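Local structure of uncharacterized protein (Cytophaga hutchinsonii, 3OMT) at residues K8-L13 with C42-Q47; E29-N34 with F54-A59. The protein is of unknown function but is probably the DNA-binding antitoxin of a toxin-antitoxin system, with the helix-turn-helix fold of the Xre family. All blocks are in the same frame, centred on the assembly; numbering follows the deposited sequence.

In the fold
Contact 1 and contact 2 lie on opposite sides of the chain's centre, in a small all-helical domain with the helix-turn-helix fold. The 8-13/42-47 pair joins two loops, one leading into helix 13-20 and the other following helix 35-42; it is partly buried and held chiefly by side-chain amides bonded to backbone. In 29-34/54-59, a surface contact, the end of helix 24-30 rests on helix 50-60 chiefly through aliphatic groups, with no polar bond between the segments. The two meet where Leu-13 CD1 packs on Ile-56 CG2 at 3.7 Å. Trp-41 of helix 35-42 also borders both, touching Leu-13 of contact 1 and Ile-56 and Lys-33 of contact 2.

Contact 1 (K8-L13 with C42-Q47); sequences KIFNRL and CTNDVQ
The side-chain amide of Asn-44 docks on the backbone of Phe-10 and Asn-11, where its OD1 accepts from two successive peptide groups. Phe-10 N reaches OD1 at 2.9 Å from above the carbonyl plane, while Asn-11 N, at 3.0 Å and nearly straight (175°), lies in that plane on a lone pair. Gln-47 NE2 supplies a third bond to the same oxygen. On the other branch, Asn-44 ND2 donates to Asn-11 O at 3.0 Å, so bonds at both ends of the amide fix its rotation.

Asn-11 runs past Asn-44 in the opposite direction, their amide planes 21° apart. Its ND2 donates to Gln-47 OE1 (2.9 Å) and also to Trp-41 O. A chi1 of 80° sets CG between the backbone N and carbonyl carbon of Asn-11, from where OD1 reaches forward to Leu-13 N in an Asx turn at the start of helix 13-20. A water between the buried Asn-11 and Cys-42 joins OD1 to O. Gln-47, bent at chi2, brings NE2 within 3.6 Å of Phe-10 CD2, the amide set obliquely to the ring and the side chains crossing at about a right angle.

Away from this compact amide cluster the contact loosens at the exposed Lys-8 and Ile-9. Lys-8 O and Asn-44 O are bridged by a water, and Ile-9 CD1 merely brushes Asn-44 ND2 at 3.9 Å.

The Phe-10 ring meets Phe-54 of the second subunit edge-to-face. Asn-44, with positive phi, is the C-prime residue of the Schellman motif closing helix 35-42. Leu-13 touches Cys-42 SG and packs on helices 24-30, 35-42 and 50-60.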
ATOM      1  N   LYS A   8     -13.829   2.154  -4.103  1.00  8.64           N
ATOM      2  CA  LYS A   8     -13.797   0.713  -4.318  0.60  8.99           C
ATOM      3  C   LYS A   8     -12.495   0.238  -4.950  1.00  8.81           C
ATOM      4  O   LYS A   8     -12.145  -0.951  -4.831  1.00 10.48           O
ATOM      5  CB  LYS A   8     -14.938   0.299  -5.208  0.60  9.00           C
ATOM      6  CG  LYS A   8     -16.285   0.536  -4.558  0.60 12.15           C
ATOM      7  CD  LYS A   8     -17.376   0.093  -5.492  0.60 16.51           C
ATOM      8  CE  LYS A   8     -18.716   0.497  -4.954  0.60 19.66           C
ATOM      9  NZ  LYS A   8     -19.049  -0.145  -3.639  0.60 24.17           N
ATOM     10  N   ILE A   9     -11.792   1.142  -5.620  1.00  7.82           N
ATOM     11  CA  ILE A   9     -10.590   0.831  -6.351  1.00  8.06           C
ATOM     12  C   ILE A   9      -9.364   1.367  -5.622  1.00  7.25           C
ATOM     13  O   ILE A   9      -9.232   2.562  -5.440  1.00  8.28           O
ATOM     14  CB  ILE A   9     -10.641   1.402  -7.797  1.00  6.90           C
ATOM     15  CG1 ILE A   9     -11.856   0.840  -8.569  1.00  8.23           C
ATOM     16  CG2 ILE A   9      -9.296   1.070  -8.518  1.00  8.05           C
ATOM     17  CD1 ILE A   9     -11.889  -0.720  -8.637  1.00 10.17           C
ATOM     18  N   PHE A  10      -8.464   0.464  -5.237  1.00  6.86           N
ATOM     19  CA  PHE A  10      -7.274   0.779  -4.460  1.00  6.11           C
ATOM     20  C   PHE A  10      -6.009   0.353  -5.186  1.00  5.43           C
ATOM     21  O   PHE A  10      -4.980   1.065  -5.128  1.00  7.82           O
ATOM     22  CB  PHE A  10      -7.318   0.087  -3.089  1.00  6.06           C
ATOM     23  CG  PHE A  10      -8.468   0.510  -2.228  1.00  6.12           C
ATOM     24  CD1 PHE A  10      -8.304   1.475  -1.255  1.00  7.43           C
ATOM     25  CD2 PHE A  10      -9.699  -0.095  -2.381  1.00  7.22           C
ATOM     26  CE1 PHE A  10      -9.373   1.859  -0.461  1.00  8.88           C
ATOM     27  CE2 PHE A  10     -10.768   0.219  -1.548  1.00  8.73           C
ATOM     28  CZ  PHE A  10     -10.614   1.234  -0.614  1.00  8.27           C
ATOM     29  N   ASN A  11      -6.045  -0.788  -5.870  1.00  6.96           N
ATOM     30  CA  ASN A  11      -4.874  -1.270  -6.571  1.00  6.95           C
ATOM     31  C   ASN A  11      -5.118  -1.267  -8.066  1.00  7.19           C
ATOM     32  O   ASN A  11      -6.268  -1.286  -8.537  1.00  7.85           O
ATOM     33  CB  ASN A  11      -4.387  -2.639  -6.003  1.00  6.78           C
ATOM     34  CG  ASN A  11      -5.182  -3.825  -6.520  1.00  6.17           C
ATOM     35  OD1 ASN A  11      -5.119  -4.139  -7.719  1.00  7.39           O
ATOM     36  ND2 ASN A  11      -5.948  -4.491  -5.629  1.00  8.09           N
ATOM     37  N   ARG A  12      -4.025  -1.273  -8.802  1.00  8.21           N
ATOM     38  CA  ARG A  12      -4.060  -1.471 -10.239  1.00  8.81           C
ATOM     39  C   ARG A  12      -3.209  -2.682 -10.694  1.00  8.28           C
ATOM     40  O   ARG A  12      -2.585  -2.677 -11.786  1.00  8.23           O
ATOM     41  CB  ARG A  12      -3.717  -0.197 -10.966  1.00  9.92           C
ATOM     42  CG  ARG A  12      -2.434   0.413 -10.600  1.00  9.39           C
ATOM     43  CD  ARG A  12      -2.152   1.760 -11.333  1.00  9.37           C
ATOM     44  NE  ARG A  12      -2.113   1.647 -12.790  1.00  8.63           N
ATOM     45  CZ  ARG A  12      -1.035   1.318 -13.508  1.00  9.25           C
ATOM     46  NH1 ARG A  12       0.098   1.081 -12.899  1.00  8.17           N
ATOM     47  NH2 ARG A  12      -1.083   1.278 -14.853  1.00 11.32           N
ATOM     48  N   LEU A  13      -3.280  -3.752  -9.907  1.00  8.08           N
ATOM     49  CA  LEU A  13      -2.568  -4.980 -10.224  1.00  8.62           C
ATOM     50  C   LEU A  13      -2.955  -5.561 -11.572  1.00  8.60           C
ATOM     51  O   LEU A  13      -2.079  -5.948 -12.348  1.00  8.93           O
ATOM     52  CB  LEU A  13      -2.763  -6.008  -9.139  1.00  9.24           C
ATOM     53  CG  LEU A  13      -2.081  -7.362  -9.377  1.00  9.36           C
ATOM     54  CD1 LEU A  13      -0.559  -7.221  -9.582  1.00 10.64           C
ATOM     55  CD2 LEU A  13      -2.414  -8.282  -8.168  1.00  9.60           C
ATOM     56  N   CYS A  42      -7.007  -8.793  -7.877  1.00 10.37           N
ATOM     57  CA  CYS A  42      -7.141  -8.192  -9.193  1.00 11.50           C
ATOM     58  C   CYS A  42      -8.498  -7.519  -9.402  1.00 10.79           C
ATOM     59  O   CYS A  42      -8.595  -6.484 -10.083  1.00 11.64           O
ATOM     60  CB  CYS A  42      -6.885  -9.248 -10.283  1.00 12.82           C
ATOM     61  SG  CYS A  42      -5.133  -9.675 -10.380  1.00 19.31           S
ATOM     62  N   THR A  43      -9.534  -8.049  -8.769  1.00 10.52           N
ATOM     63  CA  THR A  43     -10.849  -7.424  -8.843  1.00 10.40           C
ATOM     64  C   THR A  43     -11.111  -6.360  -7.760  1.00  9.85           C
ATOM     65  O   THR A  43     -12.236  -5.821  -7.654  1.00 11.58           O
ATOM     66  CB  THR A  43     -11.971  -8.463  -8.833  1.00 11.00           C
ATOM     67  OG1 THR A  43     -11.848  -9.272  -7.672  1.00 12.96           O
ATOM     68  CG2 THR A  43     -11.898  -9.359 -10.052  1.00 12.80           C
ATOM     69  N   ASN A  44     -10.096  -6.037  -6.963  1.00  8.86           N
ATOM     70  CA  ASN A  44     -10.205  -5.075  -5.887  1.00  8.76           C
ATOM     71  C   ASN A  44     -11.244  -5.472  -4.853  1.00 10.13           C
ATOM     72  O   ASN A  44     -11.803  -4.623  -4.155  1.00 11.29           O
ATOM     73  CB  ASN A  44     -10.452  -3.640  -6.427  1.00  9.06           C
ATOM     74  CG  ASN A  44      -9.154  -2.908  -6.716  1.00  8.65           C
ATOM     75  OD1 ASN A  44      -8.523  -2.397  -5.790  1.00  7.90           O
ATOM     76  ND2 ASN A  44      -8.724  -2.898  -8.008  1.00  9.38           N
ATOM     77  N   ASP A  45     -11.451  -6.783  -4.729  1.00 10.32           N
ATOM     78  CA  ASP A  45     -12.303  -7.303  -3.651  1.00 11.75           C
ATOM     79  C   ASP A  45     -11.601  -7.459  -2.331  1.00 12.70           C
ATOM     80  O   ASP A  45     -12.211  -7.231  -1.283  1.00 15.02           O
ATOM     81  CB  ASP A  45     -12.934  -8.578  -4.113  1.00 12.56           C
ATOM     82  CG  ASP A  45     -14.029  -8.325  -5.148  1.00 15.85           C
ATOM     83  OD1 ASP A  45     -15.017  -7.629  -4.818  1.00 22.74           O
ATOM     84  OD2 ASP A  45     -13.949  -8.838  -6.269  1.00 19.16           O
ATOM     85  N   VAL A  46     -10.331  -7.865  -2.362  1.00 12.30           N
ATOM     86  CA  VAL A  46      -9.523  -8.002  -1.170  1.00 12.94           C
ATOM     87  C   VAL A  46      -8.185  -7.361  -1.535  1.00 11.96           C
ATOM     88  O   VAL A  46      -7.653  -7.584  -2.638  1.00 14.45           O
ATOM     89  CB  VAL A  46      -9.277  -9.478  -0.801  1.00 13.86           C
ATOM     90  CG1 VAL A  46      -8.285  -9.587   0.415  1.00 17.64           C
ATOM     91  CG2 VAL A  46     -10.582 -10.156  -0.472  1.00 14.82           C
ATOM     92  N   GLN A  47      -7.642  -6.558  -0.638  1.00  9.33           N
ATOM     93  CA  GLN A  47      -6.373  -5.917  -0.894  1.00  9.17           C
ATOM     94  C   GLN A  47      -5.232  -6.721  -0.292  1.00  9.94           C
ATOM     95  O   GLN A  47      -5.331  -7.229   0.836  1.00 11.30           O
ATOM     96  CB  GLN A  47      -6.312  -4.475  -0.344  1.00  9.47           C
ATOM     97  CG  GLN A  47      -7.434  -3.597  -0.848  1.00  9.82           C
ATOM     98  CD  GLN A  47      -7.388  -3.500  -2.369  1.00  9.65           C
ATOM     99  OE1 GLN A  47      -6.309  -3.495  -2.950  1.00  9.71           O
ATOM    100  NE2 GLN A  47      -8.553  -3.431  -3.008  1.00  8.95           N
TER
HETATM  101  O   HOH W   1     -13.300  -2.459  -2.995  1.00 25.19           O
HETATM  102  O   HOH W   2      -6.467  -4.677 -10.094  1.00  8.50           O

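Contact 2 (E29-N34 with F54-A59); sequences ETLDKN and FDIAEA
Leu-31 carries this contact, placing its two methyl branches on different parts of helix 50-60. CD1 meets Ile-56 CG1 at 3.6 Å, the two side chains crossing at about a right angle. CD2 lies by Asp-55 O (4.0 Å) and by Ala-59 CB (4.2 Å), one turn further on. Thr-30 adds a lighter touch: its methyl CG2 abuts Ala-59 CB at 4.0 Å.

The torsion of Thr-30 (chi1 -63°) sorts its two branches, turning CG2 to helix 50-60 while OG1 stays beside the backbone N and bonds to Trp-26 O, one turn back in its own helix. Next to Leu-31, Asp-32, with positive phi, completes a Schellman motif, its N bonding to Glu-29 O. Across the contact the backbone is ordinary helix; Ala-59 N bonds to Asp-55 O, the carbonyl near the leucine methyl. Further out, Ile-56, the buried residue among those that touch, also packs on Trp-41 and Leu-67, and Lys-33 touches Val-38 and Trp-41 of helix 35-42.

This is surface packing that seats the C-terminal part of 24-30 and the turn after it on helix 50-60 of the helix-turn-helix domain. The touching groups are aliphatic apart from one carbonyl oxygen, so dispersion and the burial of a modest 166 Å² account for the attachment. Lys-33 NZ and Asp-55 OD2 remain 6.3 Å apart, which would give at most a weak, long-range attraction between their charges.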
ATOM      1  N   GLU A  29       1.357 -18.759  -9.056  1.00 10.84           N
ATOM      2  CA  GLU A  29       2.431 -19.732  -8.944  1.00 11.98           C
ATOM      3  C   GLU A  29       3.708 -19.078  -8.422  1.00 12.50           C
ATOM      4  O   GLU A  29       4.387 -19.614  -7.547  1.00 13.40           O
ATOM      5  CB  GLU A  29       2.642 -20.410 -10.294  1.00 13.13           C
ATOM      6  CG  GLU A  29       1.498 -21.256 -10.690  1.00 15.60           C
ATOM      7  CD  GLU A  29       1.836 -22.157 -11.890  1.00 18.57           C
ATOM      8  OE1 GLU A  29       2.753 -21.808 -12.667  1.00 22.17           O
ATOM      9  OE2 GLU A  29       1.165 -23.197 -12.054  1.00 18.62           O
ATOM     10  N   THR A  30       4.072 -17.925  -8.973  1.00 12.20           N
ATOM     11  CA  THR A  30       5.339 -17.283  -8.646  1.00 13.15           C
ATOM     12  C   THR A  30       5.427 -16.967  -7.156  1.00 12.40           C
ATOM     13  O   THR A  30       6.479 -17.150  -6.523  1.00 13.82           O
ATOM     14  CB  THR A  30       5.544 -16.009  -9.509  1.00 12.65           C
ATOM     15  OG1 THR A  30       5.623 -16.429 -10.879  1.00 15.19           O
ATOM     16  CG2 THR A  30       6.828 -15.270  -9.139  1.00 17.03           C
ATOM     17  N   LEU A  31       4.329 -16.483  -6.600  1.00 12.29           N
ATOM     18  CA  LEU A  31       4.289 -16.110  -5.181  1.00 12.51           C
ATOM     19  C   LEU A  31       3.850 -17.244  -4.265  1.00 12.56           C
ATOM     20  O   LEU A  31       3.724 -17.028  -3.069  1.00 13.98           O
ATOM     21  CB  LEU A  31       3.380 -14.864  -4.946  1.00 13.20           C
ATOM     22  CG  LEU A  31       3.818 -13.586  -5.642  1.00 15.09           C
ATOM     23  CD1 LEU A  31       2.851 -12.439  -5.278  1.00 17.76           C
ATOM     24  CD2 LEU A  31       5.261 -13.246  -5.264  1.00 17.80           C
ATOM     25  N   ASP A  32       3.616 -18.452  -4.798  1.00 13.27           N
ATOM     26  CA  ASP A  32       3.217 -19.618  -3.984  1.00 12.31           C
ATOM     27  C   ASP A  32       1.937 -19.281  -3.205  1.00 12.96           C
ATOM     28  O   ASP A  32       1.866 -19.492  -2.012  1.00 12.91           O
ATOM     29  CB  ASP A  32       4.384 -20.016  -3.077  1.00 13.02           C
ATOM     30  CG  ASP A  32       4.188 -21.344  -2.373  1.00 13.85           C
ATOM     31  OD1 ASP A  32       3.410 -22.200  -2.869  1.00 13.62           O
ATOM     32  OD2 ASP A  32       4.874 -21.531  -1.316  1.00 14.56           O
ATOM     33  N   LYS A  33       0.955 -18.692  -3.902  1.00 12.79           N
ATOM     34  CA  LYS A  33      -0.293 -18.250  -3.300  1.00 13.74           C
ATOM     35  C   LYS A  33      -1.452 -19.154  -3.763  1.00 13.55           C
ATOM     36  O   LYS A  33      -1.304 -20.022  -4.611  1.00 14.31           O
ATOM     37  CB  LYS A  33      -0.607 -16.778  -3.677  1.00 14.16           C
ATOM     38  CG  LYS A  33       0.325 -15.748  -3.087  1.00 16.04           C
ATOM     39  CD  LYS A  33       0.087 -15.586  -1.608  1.00 19.28           C
ATOM     40  CE  LYS A  33       1.057 -14.628  -0.962  1.00 22.20           C
ATOM     41  NZ  LYS A  33       0.909 -14.686   0.532  1.00 26.13           N
ATOM     42  N   ASN A  34      -2.606 -18.946  -3.171  1.00 14.63           N
ATOM     43  CA  ASN A  34      -3.838 -19.609  -3.591  1.00 14.10           C
ATOM     44  C   ASN A  34      -4.489 -18.794  -4.709  1.00 13.85           C
ATOM     45  O   ASN A  34      -4.372 -17.563  -4.749  1.00 14.34           O
ATOM     46  CB  ASN A  34      -4.799 -19.766  -2.428  1.00 14.47           C
ATOM     47  CG  ASN A  34      -4.194 -20.573  -1.287  1.00 18.18           C
ATOM     48  OD1 ASN A  34      -3.156 -21.270  -1.459  1.00 21.56           O
ATOM     49  ND2 ASN A  34      -4.815 -20.476  -0.110  1.00 25.09           N
ATOM     50  N   PHE A  54       5.011  -5.399  -1.929  1.00  8.02           N
ATOM     51  CA  PHE A  54       6.442  -5.323  -2.252  1.00  8.01           C
ATOM     52  C   PHE A  54       6.897  -6.637  -2.953  1.00  8.36           C
ATOM     53  O   PHE A  54       7.675  -6.589  -3.901  1.00  8.83           O
ATOM     54  CB  PHE A  54       7.307  -5.028  -1.013  1.00  7.93           C
ATOM     55  CG  PHE A  54       7.395  -3.561  -0.652  1.00  9.54           C
ATOM     56  CD1 PHE A  54       8.578  -2.852  -0.826  1.00  9.97           C
ATOM     57  CD2 PHE A  54       6.292  -2.896  -0.171  1.00  8.75           C
ATOM     58  CE1 PHE A  54       8.674  -1.515  -0.521  1.00 10.40           C
ATOM     59  CE2 PHE A  54       6.356  -1.569   0.127  1.00  8.49           C
ATOM     60  CZ  PHE A  54       7.555  -0.858  -0.022  1.00  9.61           C
ATOM     61  N   ASP A  55       6.405  -7.778  -2.489  1.00  8.73           N
ATOM     62  CA  ASP A  55       6.696  -9.093  -3.100  1.00  9.28           C
ATOM     63  C   ASP A  55       6.178  -9.161  -4.546  1.00  8.77           C
ATOM     64  O   ASP A  55       6.881  -9.611  -5.427  1.00  9.82           O
ATOM     65  CB  ASP A  55       6.060 -10.205  -2.284  1.00 10.93           C
ATOM     66  CG  ASP A  55       6.782 -10.490  -0.985  1.00 13.60           C
ATOM     67  OD1 ASP A  55       7.933 -10.031  -0.772  1.00 15.15           O
ATOM     68  OD2 ASP A  55       6.167 -11.210  -0.167  1.00 15.75           O
ATOM     69  N   ILE A  56       4.960  -8.653  -4.778  1.00  8.50           N
ATOM     70  CA  ILE A  56       4.373  -8.573  -6.111  1.00  7.66           C
ATOM     71  C   ILE A  56       5.249  -7.696  -7.011  1.00  8.00           C
ATOM     72  O   ILE A  56       5.534  -8.057  -8.164  1.00  9.60           O
ATOM     73  CB  ILE A  56       2.944  -8.052  -6.086  1.00  7.07           C
ATOM     74  CG1 ILE A  56       1.994  -8.989  -5.273  1.00  9.03           C
ATOM     75  CG2 ILE A  56       2.429  -7.827  -7.500  1.00  7.86           C
ATOM     76  CD1 ILE A  56       0.655  -8.353  -4.865  1.00 10.98           C
ATOM     77  N   ALA A  57       5.660  -6.534  -6.497  1.00  8.07           N
ATOM     78  CA  ALA A  57       6.422  -5.545  -7.257  1.00 10.03           C
ATOM     79  C   ALA A  57       7.773  -6.152  -7.642  1.00 10.33           C
ATOM     80  O   ALA A  57       8.259  -5.987  -8.752  1.00 11.26           O
ATOM     81  CB  ALA A  57       6.617  -4.319  -6.426  1.00 10.09           C
ATOM     82  N   GLU A  58       8.377  -6.882  -6.712  1.00 10.98           N
ATOM     83  CA  GLU A  58       9.648  -7.524  -6.985  1.00 11.62           C
ATOM     84  C   GLU A  58       9.499  -8.606  -8.098  1.00 11.94           C
ATOM     85  O   GLU A  58      10.326  -8.673  -9.036  1.00 13.22           O
ATOM     86  CB  GLU A  58      10.209  -8.110  -5.690  1.00 12.58           C
ATOM     87  CG  GLU A  58      11.498  -8.900  -5.911  1.00 16.59           C
ATOM     88  CD  GLU A  58      11.924  -9.653  -4.644  1.00 23.95           C
ATOM     89  OE1 GLU A  58      11.056 -10.206  -3.913  1.00 28.41           O
ATOM     90  OE2 GLU A  58      13.136  -9.737  -4.409  1.00 29.17           O
ATOM     91  N   ALA A  59       8.452  -9.407  -8.018  1.00 11.30           N
ATOM     92  CA  ALA A  59       8.150 -10.447  -9.006  1.00 11.13           C
ATOM     93  C   ALA A  59       7.955  -9.869 -10.396  1.00 10.94           C
ATOM     94  O   ALA A  59       8.467 -10.419 -11.392  1.00 12.42           O
ATOM     95  CB  ALA A  59       6.926 -11.285  -8.576  1.00 11.85           C
TER